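Local coordinates for probable eukaryotic D-amino acid tRNA deacylase, LMAJ005534AAA (Leishmania major, PDB 1TC5), which may hydrolyse D-tyrosyl-tRNA(Tyr) to D-tyrosine and free tRNA(Tyr), as a homodimeric, highly divergent member of the DTD family, at residues Arg12-Ala17 against Pro187-Phe192. Numbering follows the deposited sequence.
Sequences RVMLQA and PFTHMF
Val13 and Phe192 trade two backbone hydrogen bonds, Val13 N to Phe192 O (2.9 Å) and Phe192 N to Val13 O (3.0 Å), and Leu15 and His190 repeat the exchange, so every peptide donor and acceptor of these two pairs is satisfied across the strands. Met14 and Met191 form the non-hydrogen-bonded pair between them. Ahead of His190 the chain is loop, yet Ala17 N still makes a hydrogen bond to Pro187 O (2.8 Å, 174° at the hydrogen). The polar ends of Arg12, Gln16 and Thr189 are satisfied outside the pairing. Gln16 lies alongside Thr189, but Gln16 OE1 bonds to Tyr41 OH of the second subunit and Thr189 OG1 to Gln99 of that subunit. Arg12 NE passes Met191 SD at 3.9 Å and is held by a salt bridge to Asp193, while its NH1 meets Leu102 O. His190 ND1 bonds weakly to Phe188 O. On the face of Val13 and Leu15, Leu15 CD1 meets Phe192 CE2 at 3.6 Å. Arg12, Met14 and Gln16 bond their backbones to strand 37-45 on the other edge, placing 10-18 between it and 190-193, an antiparallel pairing with the outermost strand of the mixed sheet within this chain, whose Met14 face packs against the second subunit.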
ATOM      1  N   ARG A  12       8.070  -4.046 -10.386  1.00 15.22           N
ATOM      2  CA  ARG A  12       7.509  -2.946  -9.596  1.00 14.40           C
ATOM      3  C   ARG A  12       7.237  -3.417  -8.187  1.00 16.36           C
ATOM      4  O   ARG A  12       6.559  -4.422  -7.992  1.00 13.31           O
ATOM      5  CB  ARG A  12       6.188  -2.477 -10.214  1.00 14.63           C
ATOM      6  CG  ARG A  12       5.439  -1.415  -9.389  1.00 13.77           C
ATOM      7  CD  ARG A  12       4.456  -0.620 -10.204  1.00 12.57           C
ATOM      8  NE  ARG A  12       5.169   0.153 -11.220  1.00 16.50           N
ATOM      9  CZ  ARG A  12       4.611   0.664 -12.314  1.00 16.70           C
ATOM     10  NH1 ARG A  12       3.325   0.541 -12.546  1.00 20.93           N
ATOM     11  NH2 ARG A  12       5.353   1.323 -13.175  1.00 21.36           N
ATOM     12  N   VAL A  13       7.778  -2.708  -7.203  1.00 17.62           N
ATOM     13  CA  VAL A  13       7.432  -3.002  -5.811  1.00 18.77           C
ATOM     14  C   VAL A  13       6.916  -1.781  -5.055  1.00 16.72           C
ATOM     15  O   VAL A  13       7.416  -0.691  -5.221  1.00 17.28           O
ATOM     16  CB  VAL A  13       8.610  -3.645  -5.006  1.00 16.98           C
ATOM     17  CG1 VAL A  13       8.945  -5.026  -5.549  1.00 15.62           C
ATOM     18  CG2 VAL A  13       9.833  -2.758  -4.977  1.00 17.92           C
ATOM     19  N   MET A  14       5.922  -2.004  -4.207  0.50 16.62           N
ATOM     20  CA  MET A  14       5.484  -1.025  -3.224  0.50 16.68           C
ATOM     21  C   MET A  14       5.900  -1.563  -1.847  0.50 16.69           C
ATOM     22  O   MET A  14       5.572  -2.694  -1.494  0.50 18.57           O
ATOM     23  CB  MET A  14       3.964  -0.810  -3.296  0.50 16.68           C
ATOM     24  CG  MET A  14       3.425   0.220  -2.310  0.50 15.86           C
ATOM     25  SD  MET A  14       1.621   0.496  -2.375  0.50 16.73           S
ATOM     26  CE  MET A  14       1.130  -0.112  -0.768  0.50 15.05           C
ATOM     27  N   LEU A  15       6.620  -0.743  -1.086  1.00 16.64           N
ATOM     28  CA  LEU A  15       7.244  -1.159   0.165  1.00 16.49           C
ATOM     29  C   LEU A  15       6.707  -0.299   1.274  1.00 16.92           C
ATOM     30  O   LEU A  15       6.754   0.930   1.171  1.00 14.98           O
ATOM     31  CB  LEU A  15       8.770  -0.987   0.098  1.00 17.44           C
ATOM     32  CG  LEU A  15       9.477  -1.499  -1.158  1.00 18.30           C
ATOM     33  CD1 LEU A  15      10.934  -0.979  -1.216  1.00 17.69           C
ATOM     34  CD2 LEU A  15       9.431  -3.006  -1.232  1.00 19.10           C
ATOM     35  N   GLN A  16       6.208  -0.943   2.335  1.00 17.00           N
ATOM     36  CA  GLN A  16       5.632  -0.247   3.493  1.00 16.26           C
ATOM     37  C   GLN A  16       6.277  -0.744   4.780  1.00 16.81           C
ATOM     38  O   GLN A  16       6.606  -1.944   4.910  1.00 15.67           O
ATOM     39  CB  GLN A  16       4.124  -0.504   3.615  1.00 19.83           C
ATOM     40  CG  GLN A  16       3.256   0.015   2.493  1.00 13.75           C
ATOM     41  CD  GLN A  16       1.776  -0.272   2.711  1.00 18.13           C
ATOM     42  OE1 GLN A  16       1.131   0.393   3.525  1.00 18.74           O
ATOM     43  NE2 GLN A  16       1.229  -1.236   1.963  1.00 17.16           N
ATOM     44  N   ALA A  17       6.499   0.198   5.697  1.00 18.09           N
ATOM     45  CA  ALA A  17       6.965  -0.100   7.061  1.00 17.09           C
ATOM     46  C   ALA A  17       5.880  -0.870   7.813  1.00 17.40           C
ATOM     47  O   ALA A  17       4.790  -0.334   8.070  1.00 18.00           O
ATOM     48  CB  ALA A  17       7.293   1.179   7.813  1.00 16.54           C
ATOM     49  N   PRO A 187       3.478   3.960   7.393  1.00 14.79           N
ATOM     50  CA  PRO A 187       3.930   3.126   6.277  1.00 15.06           C
ATOM     51  C   PRO A 187       5.125   3.669   5.500  1.00 14.41           C
ATOM     52  O   PRO A 187       5.879   2.836   5.007  1.00 14.96           O
ATOM     53  CB  PRO A 187       2.679   3.005   5.371  1.00 16.16           C
ATOM     54  CG  PRO A 187       1.513   3.295   6.278  1.00 17.59           C
ATOM     55  CD  PRO A 187       2.039   4.275   7.297  1.00 18.31           C
ATOM     56  N   PHE A 188       5.312   4.983   5.404  1.00 15.24           N
ATOM     57  CA  PHE A 188       6.469   5.559   4.691  1.00 14.27           C
ATOM     58  C   PHE A 188       6.660   4.867   3.338  1.00 13.35           C
ATOM     59  O   PHE A 188       7.744   4.396   2.972  1.00 13.08           O
ATOM     60  CB  PHE A 188       7.700   5.413   5.574  1.00 15.35           C
ATOM     61  CG  PHE A 188       8.874   6.263   5.198  1.00 12.84           C
ATOM     62  CD1 PHE A 188       8.742   7.477   4.535  1.00 19.04           C
ATOM     63  CD2 PHE A 188      10.157   5.848   5.590  1.00 18.02           C
ATOM     64  CE1 PHE A 188       9.853   8.239   4.249  1.00 17.08           C
ATOM     65  CE2 PHE A 188      11.254   6.600   5.316  1.00 14.72           C
ATOM     66  CZ  PHE A 188      11.106   7.807   4.638  1.00 18.00           C
ATOM     67  N   THR A 189       5.565   4.818   2.594  1.00 13.85           N
ATOM     68  CA  THR A 189       5.469   3.959   1.440  1.00 14.83           C
ATOM     69  C   THR A 189       6.441   4.387   0.350  1.00 14.28           C
ATOM     70  O   THR A 189       6.508   5.542   0.016  1.00 12.37           O
ATOM     71  CB  THR A 189       3.989   3.953   0.921  1.00 15.93           C
ATOM     72  OG1 THR A 189       3.121   3.572   2.006  1.00 14.49           O
ATOM     73  CG2 THR A 189       3.795   2.886  -0.146  1.00 13.60           C
ATOM     74  N   HIS A 190       7.215   3.430  -0.154  1.00 14.56           N
ATOM     75  CA  HIS A 190       8.039   3.658  -1.326  1.00 14.37           C
ATOM     76  C   HIS A 190       7.500   2.826  -2.496  1.00 14.68           C
ATOM     77  O   HIS A 190       6.845   1.786  -2.304  1.00 13.14           O
ATOM     78  CB  HIS A 190       9.493   3.333  -1.029  1.00 15.94           C
ATOM     79  CG  HIS A 190      10.164   4.301  -0.086  1.00 14.94           C
ATOM     80  ND1 HIS A 190       9.917   4.318   1.276  1.00 18.64           N
ATOM     81  CD2 HIS A 190      11.075   5.277  -0.313  1.00 14.91           C
ATOM     82  CE1 HIS A 190      10.663   5.250   1.843  1.00 17.83           C
ATOM     83  NE2 HIS A 190      11.373   5.847   0.901  1.00 17.54           N
ATOM     84  N   MET A 191       7.764   3.328  -3.695  1.00 18.56           N
ATOM     85  CA  MET A 191       7.422   2.689  -4.953  1.00 20.44           C
ATOM     86  C   MET A 191       8.656   2.703  -5.839  1.00 19.26           C
ATOM     87  O   MET A 191       9.102   3.775  -6.247  1.00 21.25           O
ATOM     88  CB  MET A 191       6.287   3.459  -5.619  1.00 22.20           C
ATOM     89  CG  MET A 191       5.536   2.685  -6.731  1.00 31.12           C
ATOM     90  SD  MET A 191       6.455   2.354  -8.252  1.00 31.44           S
ATOM     91  CE  MET A 191       6.361   3.971  -9.076  1.00 34.19           C
ATOM     92  N   PHE A 192       9.243   1.523  -6.095  1.00 17.08           N
ATOM     93  CA  PHE A 192      10.399   1.410  -6.981  1.00 17.47           C
ATOM     94  C   PHE A 192      10.086   0.583  -8.200  1.00 18.38           C
ATOM     95  O   PHE A 192       9.521  -0.510  -8.085  1.00 17.77           O
ATOM     96  CB  PHE A 192      11.560   0.732  -6.278  1.00 17.49           C
ATOM     97  CG  PHE A 192      12.058   1.448  -5.055  1.00 18.80           C
ATOM     98  CD1 PHE A 192      11.994   2.838  -4.932  1.00 20.31           C
ATOM     99  CD2 PHE A 192      12.636   0.719  -4.025  1.00 19.55           C
ATOM    100  CE1 PHE A 192      12.489   3.475  -3.777  1.00 18.77           C
ATOM    101  CE2 PHE A 192      13.145   1.359  -2.890  1.00 20.81           C
ATOM    102  CZ  PHE A 192      13.056   2.731  -2.766  1.00 17.02           C
TER